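Local coordinates for protein alpha-L-rhamnosidase (Aspergillus terreus, PDB 6GSZ) that probably hydrolyses terminal non-reducing alpha-L-rhamnose residues of alpha-L-rhamnosides, as a glycosidase carrying N-linked glycans and bound calcium, at residues V115-D120 with S249-S254; H129-F134 with G256-S261; A159-Q164 with D191-G196; Q350-V355 with D377-S382. One frame throughout, in Å; residues are numbered along the deposited sequence. Where two conformers were deposited one is given.

Interaction 1 of 4, residues V115-D120 with S249-S254; sequences VVIASD and SSWKSS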
loop_
_atom_site.group_PDB
_atom_site.type_symbol
_atom_site.label_atom_id
_atom_site.label_comp_id
_atom_site.label_asym_id
_atom_site.label_seq_id
_atom_site.Cartn_x
_atom_site.Cartn_y
_atom_site.Cartn_z
ATOM N N VAL A 115 -26.317 10.162 14.169
ATOM C CA VAL A 115 -26.086 8.912 14.893
ATOM C C VAL A 115 -25.994 7.752 13.890
ATOM O O VAL A 115 -26.407 7.841 12.720
ATOM C CB VAL A 115 -27.180 8.628 15.935
ATOM C CG1 VAL A 115 -27.244 9.741 16.969
ATOM C CG2 VAL A 115 -28.533 8.374 15.299
ATOM N N VAL A 116 -25.386 6.663 14.347
ATOM C CA VAL A 116 -25.342 5.467 13.525
ATOM C C VAL A 116 -26.753 4.878 13.460
ATOM O O VAL A 116 -27.347 4.659 14.523
ATOM C CB VAL A 116 -24.335 4.426 14.043
ATOM C CG1 VAL A 116 -24.370 3.153 13.215
ATOM C CG2 VAL A 116 -22.926 4.988 14.105
ATOM N N ILE A 117 -27.225 4.602 12.234
ATOM C CA ILE A 117 -28.520 3.981 12.093
ATOM C C ILE A 117 -28.387 2.622 11.424
ATOM O O ILE A 117 -27.473 2.345 10.662
ATOM C CB ILE A 117 -29.490 4.880 11.337
ATOM C CG1 ILE A 117 -29.020 5.156 9.912
ATOM C CG2 ILE A 117 -29.759 6.137 12.149
ATOM C CD1 ILE A 117 -30.033 5.914 9.081
ATOM N N ALA A 118 -29.421 1.809 11.691
ATOM C CA ALA A 118 -29.596 0.514 11.152
ATOM C C ALA A 118 -31.054 0.334 10.740
ATOM O O ALA A 118 -31.950 0.993 11.262
ATOM C CB ALA A 118 -29.206 -0.541 12.161
ATOM N N SER A 119 -31.269 -0.645 9.852
ATOM C CA SER A 119 -32.636 -1.013 9.452
ATOM C C SER A 119 -33.431 -1.685 10.573
ATOM O O SER A 119 -32.904 -2.447 11.372
ATOM C CB SER A 119 -32.572 -1.942 8.248
ATOM O OG SER A 119 -33.855 -2.285 7.795
ATOM N N ASP A 120 -34.749 -1.451 10.530
ATOM C CA ASP A 120 -35.666 -2.243 11.318
ATOM C C ASP A 120 -35.756 -3.686 10.819
ATOM O O ASP A 120 -36.329 -4.528 11.516
ATOM C CB ASP A 120 -37.036 -1.580 11.344
ATOM C CG ASP A 120 -37.211 -0.503 12.416
ATOM O OD1 ASP A 120 -36.289 -0.299 13.256
ATOM O OD2 ASP A 120 -38.300 0.097 12.461
ATOM N N SER A 249 -33.337 8.290 13.101
ATOM C CA SER A 249 -34.450 7.337 13.026
ATOM C C SER A 249 -35.564 7.828 12.101
ATOM O O SER A 249 -36.620 7.170 11.971
ATOM C CB SER A 249 -35.027 7.112 14.395
ATOM O OG SER A 249 -35.894 8.187 14.735
ATOM N N SER A 250 -35.413 9.014 11.482
ATOM C CA SER A 250 -36.335 9.505 10.440
ATOM C C SER A 250 -36.096 8.888 9.048
ATOM O O SER A 250 -36.916 9.084 8.144
ATOM C CB SER A 250 -36.389 11.014 10.335
ATOM O OG SER A 250 -35.177 11.515 9.771
ATOM N N TRP A 251 -34.960 8.202 8.857
ATOM C CA TRP A 251 -34.672 7.582 7.587
ATOM C C TRP A 251 -35.510 6.313 7.423
ATOM O O TRP A 251 -35.991 5.754 8.400
ATOM C CB TRP A 251 -33.161 7.314 7.513
ATOM C CG TRP A 251 -32.251 8.494 7.408
ATOM C CD1 TRP A 251 -32.252 9.639 8.161
ATOM C CD2 TRP A 251 -31.177 8.601 6.479
ATOM N NE1 TRP A 251 -31.216 10.447 7.788
ATOM C CE2 TRP A 251 -30.566 9.843 6.745
ATOM C CE3 TRP A 251 -30.695 7.809 5.423
ATOM C CZ2 TRP A 251 -29.445 10.266 6.034
ATOM C CZ3 TRP A 251 -29.574 8.238 4.737
ATOM C CH2 TRP A 251 -29.002 9.477 5.012
ATOM N N LYS A 252 -35.593 5.877 6.183
ATOM C CA LYS A 252 -36.223 4.599 5.846
ATOM C C LYS A 252 -35.207 3.670 5.205
ATOM O O LYS A 252 -34.138 4.107 4.751
ATOM C CB LYS A 252 -37.400 4.785 4.900
ATOM C CG LYS A 252 -38.548 5.608 5.491
ATOM C CD LYS A 252 -39.813 5.466 4.657
ATOM C CE LYS A 252 -40.913 6.416 5.018
ATOM N NZ LYS A 252 -42.096 6.028 4.225
ATOM N N SER A 253 -35.492 2.379 5.209
ATOM C CA SER A 253 -34.549 1.363 4.756
ATOM C C SER A 253 -35.256 0.237 4.003
ATOM O O SER A 253 -36.468 -0.025 4.158
ATOM C CB SER A 253 -33.775 0.778 5.935
ATOM O OG SER A 253 -34.657 0.135 6.840
ATOM N N SER A 254 -34.521 -0.463 3.169
ATOM C CA SER A 254 -35.042 -1.613 2.387
ATOM C C SER A 254 -33.870 -2.414 1.854
ATOM O O SER A 254 -32.804 -1.849 1.581
ATOM C CB SER A 254 -35.835 -1.104 1.211
ATOM O OG SER A 254 -36.349 -2.155 0.431
#
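Ile117 and Ser119, two positions apart on strand 116-119, reach across to Trp251, just before strand 252-254, and Ser253 within it. Ile117 has the most surface buried by the contact. Its CD1 methyl lies 3.8 Å from both CB and CG of Trp251, approaching the indole obliquely near its attachment to CB. The two side chains cross at about a right angle. CG1 of Ile117 stands between the backbone N and the carbonyl carbon (chi1 62°), which directs the CD1 branch at the tryptophan and leaves CG2 beside the backbone N, nearer Ser249. The indole is anchored by NE1, which donates to the carbonyl of Pro246, and Phe134 and Leu229 pack around the same Ile117-Trp251 pair.

Further along, the two hydroxyls meet: Ser119 OG donates to Ser253 OG at 2.7 Å. Ser253 passes the chain of bonds on to the carbonyl of Gly290, while Ser119 OG also receives the backbone N-H of Arg121. The strands do not pair through their backbones here; 116-119 pairs with 291-294, and the contact ties that two-stranded sheet to 252-254, an outermost strand of the five-stranded sheet containing 132-140. The chemistry is thus divided between an apolar methyl-tryptophan contact and a relay of buried hydroxyls, which fixes the direction of the serine-serine bond and leaves neither OG without a polar partner.

Interaction 2 of 4, residues H129-F134 with G256-S261; sequences HRPIQF and GPIISS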
loop_
_atom_site.group_PDB
_atom_site.type_symbol
_atom_site.label_atom_id
_atom_site.label_comp_id
_atom_site.label_asym_id
_atom_site.label_seq_id
_atom_site.Cartn_x
_atom_site.Cartn_y
_atom_site.Cartn_z
ATOM N N HIS A 129 -24.613 -10.841 5.408
ATOM C CA HIS A 129 -25.564 -9.754 5.524
ATOM C C HIS A 129 -25.915 -9.198 4.153
ATOM O O HIS A 129 -25.083 -8.638 3.434
ATOM C CB HIS A 129 -25.031 -8.649 6.425
ATOM C CG HIS A 129 -24.753 -9.122 7.801
ATOM N ND1 HIS A 129 -25.746 -9.653 8.603
ATOM C CD2 HIS A 129 -23.616 -9.261 8.497
ATOM C CE1 HIS A 129 -25.238 -10.029 9.756
ATOM N NE2 HIS A 129 -23.907 -9.765 9.725
ATOM N N ARG A 130 -27.185 -9.282 3.810
ATOM C CA ARG A 130 -27.677 -8.658 2.595
ATOM C C ARG A 130 -27.552 -7.137 2.725
ATOM O O ARG A 130 -27.916 -6.577 3.757
ATOM C CB ARG A 130 -29.139 -9.045 2.379
ATOM C CG ARG A 130 -29.670 -8.470 1.077
ATOM C CD ARG A 130 -30.929 -9.186 0.679
ATOM N NE ARG A 130 -31.487 -8.607 -0.550
ATOM C CZ ARG A 130 -32.702 -8.927 -0.990
ATOM N NH1 ARG A 130 -33.394 -9.874 -0.364
ATOM N NH2 ARG A 130 -33.196 -8.304 -2.058
ATOM N N PRO A 131 -27.008 -6.412 1.726
ATOM C CA PRO A 131 -26.874 -4.966 1.857
ATOM C C PRO A 131 -28.210 -4.271 2.099
ATOM O O PRO A 131 -29.289 -4.763 1.644
ATOM C CB PRO A 131 -26.257 -4.566 0.514
ATOM C CG PRO A 131 -25.418 -5.773 0.183
ATOM C CD PRO A 131 -26.334 -6.922 0.513
ATOM N N ILE A 132 -28.159 -3.148 2.802
ATOM C CA ILE A 132 -29.313 -2.355 3.142
ATOM C C ILE A 132 -29.224 -0.993 2.463
ATOM O O ILE A 132 -28.144 -0.363 2.502
ATOM C CB ILE A 132 -29.441 -2.199 4.662
ATOM C CG1 ILE A 132 -29.637 -3.563 5.329
ATOM C CG2 ILE A 132 -30.490 -1.162 4.994
ATOM C CD1 ILE A 132 -30.942 -4.206 5.064
ATOM N N GLN A 133 -30.302 -0.552 1.829
ATOM C CA GLN A 133 -30.488 0.761 1.307
ATOM C C GLN A 133 -31.102 1.631 2.396
ATOM O O GLN A 133 -32.103 1.246 2.985
ATOM C CB GLN A 133 -31.367 0.746 0.058
ATOM C CG GLN A 133 -30.786 -0.060 -1.106
ATOM C CD GLN A 133 -31.728 -0.233 -2.274
ATOM O OE1 GLN A 133 -31.307 -0.351 -3.405
ATOM N NE2 GLN A 133 -33.030 -0.354 -2.018
ATOM N N PHE A 134 -30.563 2.827 2.593
ATOM C CA PHE A 134 -31.046 3.812 3.523
ATOM C C PHE A 134 -31.374 5.071 2.739
ATOM O O PHE A 134 -30.622 5.451 1.855
ATOM C CB PHE A 134 -29.959 4.184 4.525
ATOM C CG PHE A 134 -29.549 3.085 5.472
ATOM C CD1 PHE A 134 -30.172 2.933 6.697
ATOM C CD2 PHE A 134 -28.497 2.228 5.174
ATOM C CE1 PHE A 134 -29.814 1.917 7.575
ATOM C CE2 PHE A 134 -28.128 1.208 6.050
ATOM C CZ PHE A 134 -28.766 1.070 7.267
ATOM N N GLY A 256 -32.399 -4.296 -1.542
ATOM C CA GLY A 256 -32.435 -3.931 -2.931
ATOM C C GLY A 256 -31.903 -5.049 -3.818
ATOM O O GLY A 256 -31.952 -6.217 -3.440
ATOM N N PRO A 257 -31.375 -4.723 -5.016
ATOM C CA PRO A 257 -30.961 -5.771 -5.932
ATOM C C PRO A 257 -29.769 -6.610 -5.470
ATOM O O PRO A 257 -29.574 -7.731 -5.977
ATOM C CB PRO A 257 -30.649 -5.017 -7.231
ATOM C CG PRO A 257 -30.251 -3.610 -6.743
ATOM C CD PRO A 257 -31.167 -3.374 -5.553
ATOM N N ILE A 258 -28.926 -6.053 -4.587
ATOM C CA ILE A 258 -27.823 -6.897 -4.123
ATOM C C ILE A 258 -28.388 -7.907 -3.127
ATOM O O ILE A 258 -28.843 -7.523 -2.050
ATOM C CB ILE A 258 -26.644 -6.089 -3.540
ATOM C CG1 ILE A 258 -26.168 -4.946 -4.444
ATOM C CG2 ILE A 258 -25.506 -7.052 -3.216
ATOM C CD1 ILE A 258 -25.276 -3.941 -3.750
ATOM N N ILE A 259 -28.257 -9.200 -3.477
ATOM C CA ILE A 259 -28.680 -10.280 -2.602
ATOM C C ILE A 259 -27.614 -10.567 -1.547
ATOM O O ILE A 259 -27.913 -10.767 -0.366
ATOM C CB ILE A 259 -29.004 -11.548 -3.418
ATOM C CG1 ILE A 259 -30.028 -11.259 -4.516
ATOM C CG2 ILE A 259 -29.470 -12.663 -2.507
ATOM C CD1 ILE A 259 -31.318 -10.630 -4.029
ATOM N N SER A 260 -26.348 -10.621 -2.007
ATOM C CA SER A 260 -25.221 -10.810 -1.115
ATOM C C SER A 260 -24.012 -10.145 -1.763
ATOM O O SER A 260 -23.927 -10.097 -2.974
ATOM C CB SER A 260 -24.949 -12.263 -0.803
ATOM O OG SER A 260 -24.671 -12.964 -1.983
ATOM N N SER A 261 -23.100 -9.655 -0.934
ATOM C CA SER A 261 -21.833 -9.091 -1.464
ATOM C C SER A 261 -20.752 -9.223 -0.400
ATOM O O SER A 261 -20.885 -8.619 0.651
ATOM C CB SER A 261 -22.054 -7.651 -1.913
ATOM O OG SER A 261 -20.950 -7.196 -2.681
HETATM O O HOH W 1 -22.895 -7.199 2.198
HETATM O O HOH W 2 -23.726 -10.363 1.765
HETATM O O HOH W 3 -29.783 -5.267 -0.898
#
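Arg130 lays its extended side chain along the backbone of 256-261 and bonds to two of its carbonyls. NH2 donates to Gly256 O at 2.8 Å, nearly straight (170°) and with the oxygen in the guanidinium plane. NE reaches Ile258 O at 3.2 Å, a more bent bond whose oxygen lies somewhat out of that plane. With CG anti to the backbone N (chi1 -177°), the arginine stretches past Ile259 O before its end group arrives at these acceptors. Ile259 CD1 covers one face of the guanidinium, 3.6 Å from Arg130 NH2.

Beside it, the Pro131 ring packs at about a right angle on Ile258, CG to CG2 at 3.6 Å, and the amide group of Gln133 lies against the CA of Gly256.

Three waters fill out the backbone seam. One accepts from Gly256 N and donates to both Pro131 O and Ile258 O, the latter at 2.7 Å, so that Ile258 O serves arginine and water together. The other two join His129 O to Ser261, one through its carbonyl and one through its N-H. Farther out, backbone bonds of Pro257 and Ile259 to strand 266-270 hold the acceptor segment, where Ile259 and Ser260 form a classic beta bulge opposite Glu268; the contact links the start of strand 132-140 to strand 258-262 of another sheet. The carbonyl dipoles would probably stabilise the positive guanidinium, while water bridges the two backbones.

Interaction 3 of 4, residues A159-Q164 with D191-G196; sequences ARINDQ and DLLKQG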
loop_
_atom_site.group_PDB
_atom_site.type_symbol
_atom_site.label_atom_id
_atom_site.label_comp_id
_atom_site.label_asym_id
_atom_site.label_seq_id
_atom_site.Cartn_x
_atom_site.Cartn_y
_atom_site.Cartn_z
ATOM N N ALA A 159 -22.883 6.130 -1.576
ATOM C CA ALA A 159 -23.882 7.171 -1.431
ATOM C C ALA A 159 -24.223 7.824 -2.768
ATOM O O ALA A 159 -23.392 7.952 -3.663
ATOM C CB ALA A 159 -23.438 8.238 -0.460
ATOM N N ARG A 160 -25.503 8.197 -2.889
ATOM C CA ARG A 160 -26.018 8.913 -4.060
ATOM C C ARG A 160 -26.849 10.096 -3.554
ATOM O O ARG A 160 -27.645 9.954 -2.606
ATOM C CB ARG A 160 -26.908 8.015 -4.928
ATOM C CG ARG A 160 -26.264 6.706 -5.363
ATOM C CD ARG A 160 -27.062 5.854 -6.331
ATOM N NE ARG A 160 -26.993 6.470 -7.653
ATOM C CZ ARG A 160 -25.966 6.360 -8.503
ATOM N NH1 ARG A 160 -24.911 5.627 -8.185
ATOM N NH2 ARG A 160 -26.007 6.982 -9.675
ATOM N N ILE A 161 -26.742 11.246 -4.218
ATOM C CA ILE A 161 -27.577 12.377 -3.918
ATOM C C ILE A 161 -28.297 12.755 -5.208
ATOM O O ILE A 161 -27.650 13.005 -6.238
ATOM C CB ILE A 161 -26.792 13.568 -3.368
ATOM C CG1 ILE A 161 -26.296 13.250 -1.960
ATOM C CG2 ILE A 161 -27.651 14.835 -3.372
ATOM C CD1 ILE A 161 -25.287 14.295 -1.427
ATOM N N ASN A 162 -29.641 12.706 -5.196
ATOM C CA ASN A 162 -30.428 12.937 -6.415
ATOM C C ASN A 162 -29.939 12.057 -7.584
ATOM O O ASN A 162 -29.754 12.545 -8.707
ATOM C CB ASN A 162 -30.443 14.425 -6.758
ATOM C CG ASN A 162 -30.941 15.290 -5.620
ATOM O OD1 ASN A 162 -31.961 14.966 -5.003
ATOM N ND2 ASN A 162 -30.300 16.416 -5.341
ATOM N N ASP A 163 -29.713 10.762 -7.293
ATOM C CA ASP A 163 -29.219 9.735 -8.242
ATOM C C ASP A 163 -27.870 10.077 -8.888
ATOM O O ASP A 163 -27.575 9.572 -9.973
ATOM C CB ASP A 163 -30.236 9.393 -9.339
ATOM C CG ASP A 163 -29.937 8.050 -10.018
ATOM O OD1 ASP A 163 -29.352 7.103 -9.348
ATOM O OD2 ASP A 163 -30.264 7.943 -11.203
ATOM N N GLN A 164 -27.048 10.874 -8.225
ATOM C CA GLN A 164 -25.668 11.087 -8.651
ATOM C C GLN A 164 -24.756 10.466 -7.596
ATOM O O GLN A 164 -24.874 10.799 -6.396
ATOM C CB GLN A 164 -25.409 12.578 -8.764
ATOM C CG GLN A 164 -26.323 13.275 -9.751
ATOM C CD GLN A 164 -26.547 14.719 -9.365
ATOM O OE1 GLN A 164 -27.207 15.054 -8.347
ATOM N NE2 GLN A 164 -25.989 15.584 -10.179
ATOM N N ASP A 191 -22.516 20.613 -5.942
ATOM C CA ASP A 191 -23.076 20.593 -7.284
ATOM C C ASP A 191 -24.101 19.456 -7.449
ATOM O O ASP A 191 -24.753 19.385 -8.504
ATOM C CB ASP A 191 -21.952 20.507 -8.309
ATOM C CG ASP A 191 -21.128 21.785 -8.444
ATOM O OD1 ASP A 191 -21.571 22.883 -7.946
ATOM O OD2 ASP A 191 -20.054 21.684 -9.067
ATOM N N LEU A 192 -24.239 18.570 -6.451
ATOM C CA LEU A 192 -25.212 17.467 -6.544
ATOM C C LEU A 192 -26.575 17.903 -6.015
ATOM O O LEU A 192 -27.587 17.270 -6.342
ATOM C CB LEU A 192 -24.710 16.258 -5.741
ATOM C CG LEU A 192 -23.326 15.737 -6.094
ATOM C CD1 LEU A 192 -23.038 14.439 -5.374
ATOM C CD2 LEU A 192 -23.137 15.530 -7.573
ATOM N N LEU A 193 -26.612 18.935 -5.162
ATOM C CA LEU A 193 -27.873 19.427 -4.636
ATOM C C LEU A 193 -28.634 20.209 -5.705
ATOM O O LEU A 193 -28.085 20.682 -6.724
ATOM C CB LEU A 193 -27.636 20.330 -3.437
ATOM C CG LEU A 193 -26.971 19.703 -2.223
ATOM C CD1 LEU A 193 -26.739 20.784 -1.153
ATOM C CD2 LEU A 193 -27.860 18.633 -1.661
ATOM N N LYS A 194 -29.926 20.365 -5.435
ATOM C CA LYS A 194 -30.729 21.313 -6.176
ATOM C C LYS A 194 -31.556 22.125 -5.183
ATOM O O LYS A 194 -31.685 21.822 -3.980
ATOM C CB LYS A 194 -31.535 20.587 -7.256
ATOM C CG LYS A 194 -32.274 19.354 -6.778
ATOM C CD LYS A 194 -32.932 18.529 -7.881
ATOM C CE LYS A 194 -33.686 17.350 -7.295
ATOM N NZ LYS A 194 -34.437 16.597 -8.328
ATOM N N GLN A 195 -32.053 23.242 -5.687
ATOM C CA GLN A 195 -32.897 24.098 -4.913
ATOM C C GLN A 195 -34.205 23.363 -4.623
ATOM O O GLN A 195 -34.780 22.749 -5.503
ATOM C CB GLN A 195 -33.182 25.356 -5.742
ATOM C CG GLN A 195 -33.610 26.525 -4.897
ATOM C CD GLN A 195 -32.487 26.951 -3.988
ATOM O OE1 GLN A 195 -31.452 27.410 -4.440
ATOM N NE2 GLN A 195 -32.690 26.807 -2.693
ATOM N N GLY A 196 -34.651 23.426 -3.375
ATOM C CA GLY A 196 -35.911 22.813 -3.024
ATOM C C GLY A 196 -35.704 21.373 -2.553
ATOM O O GLY A 196 -34.834 21.076 -1.741
HETATM O O HOH W 4 -34.172 14.100 -6.440
#
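Asn162, at the second position of a type I' turn, points its amide across at the backbone of 191-196, where ND2 donates to Leu192 O at 3.0 Å. The bond is fairly straight (163°), and the acceptor lies close to the amide plane. CG of Asn162 sits beside its backbone N (chi1 -55°), which turns the amide toward Leu192 O. ND2 also donates to Asn198 OD1, and OD1 accepts from the backbone N-H of Ala199, so the amide is held at both ends. Lys194 crosses it obliquely: its CE comes within 3.7 Å of Asn162 OD1, while a water donates to that oxygen at 2.8 Å and accepts from Lys194 NZ at 3.1 Å.

Leu192 touches both Ile161 and Gln164. Its CB faces Ile161 CG2 at 4.0 Å, the two side chains crossing at about a right angle, whereas Gln164 and Leu192 run past each other in opposite directions, with Leu192 CD2 against Gln164 CB. The same CG2 branch of Ile161 also approaches a methyl of Leu193, whose side chain goes on to pack against Tyr144 and Ala147 of strand 144-154.

Within the hairpin, Arg160 takes hold of Asp163 side-on in a salt bridge (NE to OD1 3.0 Å) and bonds through NH2 to Asp163 O. The contact therefore joins a tight turn to an irregular loop through one amide with several bonds, beside a small apolar patch; the lysine's ammonium is linked to the amide oxygen through water, without a direct bond.

Interaction 4 of 4, residues Q350-V355 with D377-S382; sequences QTIRFV and DHFTLS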
loop_
_atom_site.group_PDB
_atom_site.type_symbol
_atom_site.label_atom_id
_atom_site.label_comp_id
_atom_site.label_asym_id
_atom_site.label_seq_id
_atom_site.Cartn_x
_atom_site.Cartn_y
_atom_site.Cartn_z
ATOM N N GLN A 350 -32.523 -14.706 -16.393
ATOM C CA GLN A 350 -31.318 -15.466 -16.720
ATOM C C GLN A 350 -30.128 -14.947 -15.906
ATOM O O GLN A 350 -29.871 -13.731 -15.854
ATOM C CB GLN A 350 -31.015 -15.370 -18.212
ATOM C CG GLN A 350 -29.788 -16.178 -18.613
ATOM C CD GLN A 350 -29.796 -16.488 -20.075
ATOM O OE1 GLN A 350 -30.861 -16.724 -20.643
ATOM N NE2 GLN A 350 -28.621 -16.526 -20.689
ATOM N N THR A 351 -29.391 -15.878 -15.295
ATOM C CA THR A 351 -28.262 -15.549 -14.459
ATOM C C THR A 351 -26.941 -15.862 -15.176
ATOM O O THR A 351 -26.716 -16.980 -15.664
ATOM C CB THR A 351 -28.342 -16.307 -13.122
ATOM O OG1 THR A 351 -29.609 -16.045 -12.520
ATOM C CG2 THR A 351 -27.221 -15.957 -12.155
ATOM N N ILE A 352 -26.046 -14.867 -15.170
ATOM C CA ILE A 352 -24.675 -15.017 -15.597
ATOM C C ILE A 352 -23.787 -15.227 -14.363
ATOM O O ILE A 352 -23.913 -14.489 -13.388
ATOM C CB ILE A 352 -24.198 -13.763 -16.356
ATOM C CG1 ILE A 352 -25.259 -13.172 -17.283
ATOM C CG2 ILE A 352 -22.894 -14.054 -17.073
ATOM C CD1 ILE A 352 -24.820 -11.904 -17.999
ATOM N N ARG A 353 -22.863 -16.189 -14.463
ATOM C CA ARG A 353 -21.912 -16.474 -13.401
ATOM C C ARG A 353 -20.494 -16.184 -13.902
ATOM O O ARG A 353 -20.151 -16.532 -15.060
ATOM C CB ARG A 353 -22.015 -17.936 -12.960
ATOM C CG ARG A 353 -21.159 -18.283 -11.752
ATOM C CD ARG A 353 -21.215 -19.739 -11.346
ATOM N NE ARG A 353 -20.602 -20.579 -12.360
ATOM C CZ ARG A 353 -20.632 -21.903 -12.357
ATOM N NH1 ARG A 353 -21.216 -22.551 -11.361
ATOM N NH2 ARG A 353 -20.042 -22.573 -13.337
ATOM N N PHE A 354 -19.707 -15.552 -13.009
ATOM C CA PHE A 354 -18.317 -15.172 -13.288
ATOM C C PHE A 354 -17.418 -15.757 -12.210
ATOM O O PHE A 354 -17.555 -15.382 -11.048
ATOM C CB PHE A 354 -18.189 -13.652 -13.299
ATOM C CG PHE A 354 -19.096 -12.922 -14.252
ATOM C CD1 PHE A 354 -18.742 -12.721 -15.561
ATOM C CD2 PHE A 354 -20.347 -12.468 -13.850
ATOM C CE1 PHE A 354 -19.577 -12.048 -16.436
ATOM C CE2 PHE A 354 -21.161 -11.765 -14.717
ATOM C CZ PHE A 354 -20.792 -11.580 -16.012
ATOM N N VAL A 355 -16.570 -16.728 -12.595
ATOM C CA VAL A 355 -15.669 -17.373 -11.654
ATOM C C VAL A 355 -14.246 -16.885 -11.954
ATOM O O VAL A 355 -13.727 -17.150 -13.058
ATOM C CB VAL A 355 -15.767 -18.914 -11.739
ATOM C CG1 VAL A 355 -14.777 -19.604 -10.822
ATOM C CG2 VAL A 355 -17.177 -19.411 -11.421
ATOM N N ASP A 377 -19.164 -14.115 -8.903
ATOM C CA ASP A 377 -20.255 -13.168 -8.960
ATOM C C ASP A 377 -21.374 -13.734 -9.834
ATOM O O ASP A 377 -21.106 -14.423 -10.819
ATOM C CB ASP A 377 -19.786 -11.822 -9.482
ATOM C CG ASP A 377 -18.688 -11.198 -8.638
ATOM O OD1 ASP A 377 -18.651 -11.456 -7.381
ATOM O OD2 ASP A 377 -17.879 -10.466 -9.243
ATOM N N HIS A 378 -22.614 -13.431 -9.452
ATOM C CA HIS A 378 -23.795 -13.811 -10.214
ATOM C C HIS A 378 -24.581 -12.552 -10.538
ATOM O O HIS A 378 -24.875 -11.783 -9.611
ATOM C CB HIS A 378 -24.699 -14.757 -9.431
ATOM C CG HIS A 378 -24.151 -16.127 -9.207
ATOM N ND1 HIS A 378 -23.289 -16.421 -8.185
ATOM C CD2 HIS A 378 -24.377 -17.288 -9.859
ATOM C CE1 HIS A 378 -23.018 -17.718 -8.193
ATOM N NE2 HIS A 378 -23.674 -18.280 -9.219
ATOM N N PHE A 379 -24.971 -12.399 -11.807
ATOM C CA PHE A 379 -25.766 -11.268 -12.208
ATOM C C PHE A 379 -27.015 -11.792 -12.908
ATOM O O PHE A 379 -26.900 -12.438 -13.949
ATOM C CB PHE A 379 -24.984 -10.341 -13.145
ATOM C CG PHE A 379 -25.750 -9.156 -13.653
ATOM C CD1 PHE A 379 -25.860 -7.997 -12.900
ATOM C CD2 PHE A 379 -26.425 -9.234 -14.858
ATOM C CE1 PHE A 379 -26.605 -6.923 -13.341
ATOM C CE2 PHE A 379 -27.149 -8.157 -15.317
ATOM C CZ PHE A 379 -27.255 -7.008 -14.553
ATOM N N THR A 380 -28.173 -11.492 -12.327
ATOM C CA THR A 380 -29.440 -11.900 -12.957
ATOM C C THR A 380 -29.987 -10.714 -13.762
ATOM O O THR A 380 -30.213 -9.590 -13.222
ATOM C CB THR A 380 -30.458 -12.432 -11.969
ATOM O OG1 THR A 380 -29.885 -13.558 -11.308
ATOM C CG2 THR A 380 -31.771 -12.801 -12.646
ATOM N N LEU A 381 -30.195 -10.978 -15.058
ATOM C CA LEU A 381 -30.634 -9.994 -16.054
ATOM C C LEU A 381 -32.119 -9.655 -15.850
ATOM O O LEU A 381 -32.902 -10.461 -15.305
ATOM C CB LEU A 381 -30.450 -10.596 -17.451
ATOM C CG LEU A 381 -28.998 -10.809 -17.863
ATOM C CD1 LEU A 381 -28.846 -12.059 -18.719
ATOM C CD2 LEU A 381 -28.474 -9.586 -18.579
ATOM N N SER A 382 -32.514 -8.474 -16.320
ATOM C CA SER A 382 -33.896 -7.994 -16.197
ATOM C C SER A 382 -34.650 -8.033 -17.536
ATOM O O SER A 382 -35.874 -7.883 -17.511
ATOM C CB SER A 382 -33.939 -6.593 -15.671
ATOM O OG SER A 382 -33.456 -5.699 -16.657
#
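Ile352 and Phe379 form a hydrogen-bonded antiparallel pair, Ile352 N to Phe379 O and Phe379 N to Ile352 O, both 2.8 Å. Phe354 and Asp377 repeat the pattern, Phe354 N to Asp377 O at 2.8 Å and nearly along the C=O axis. Leu381 N reaches Gln350 O at 2.9 Å (175°), extending the pairing beyond the end of strand 377-380. At the non-hydrogen-bonded pairs between them, CA-H...O contacts fill in, among them His378 CA to Ile352 O.

Polar side-chain contact is confined to one face. There Thr351 OG1 and Thr380 OG1, both anti to their carbonyl carbons, meet across the pair in a hydrogen bond of 2.8 Å.

On this same face Arg353 and His378 lie side by side, pointing the same way. Arg353 CG stands over the imidazole, 4.0 Å from the ring centroid in a CH-pi contact, while Thr351 CG2 touches the ring at its edge. The guanidinium goes on to a salt bridge with Asp404, its plane 69° from that of the imidazole.

The opposite face is largely apolar. Ile352 CG1 packs on Leu381 CD1 at 4.0 Å, and Phe354 turns its ring edge to Phe379 CB. Phe354 and Phe379 meet Ile342, and Leu381 meets Val344, on strand 339-344 of a second sheet. Asp377 is the polar exception here, bound to His396 and to the backbone of Glu267.

A face of aliphatic and aromatic side chains turned to a second sheet, with a polar face behind it, is the arrangement of a beta sandwich, consistent with the concanavalin-like domain of this family.

How the interactions relate
From the N terminus, strand 116-119 opens interaction 1 and the segment 129-134 opens interaction 2; interaction 1 closes at 249-254 and interaction 2 at 256-261, so the two long loops cross. Both enclose interaction 3, a short local closure between 159-164 and 191-196. Interactions 1 and 2 touch, Ser254 O lying 2.8 Å from Gln133 N in a probable hydrogen bond between neighbouring strands of one sheet, which interaction 3 also reaches. Interaction 4 follows in series, joining two strands of the concanavalin-like region. Strand 266-270 connects it to interaction 2, since it pairs with both 258-262 and 376-380; the two centres are about 16 Å apart.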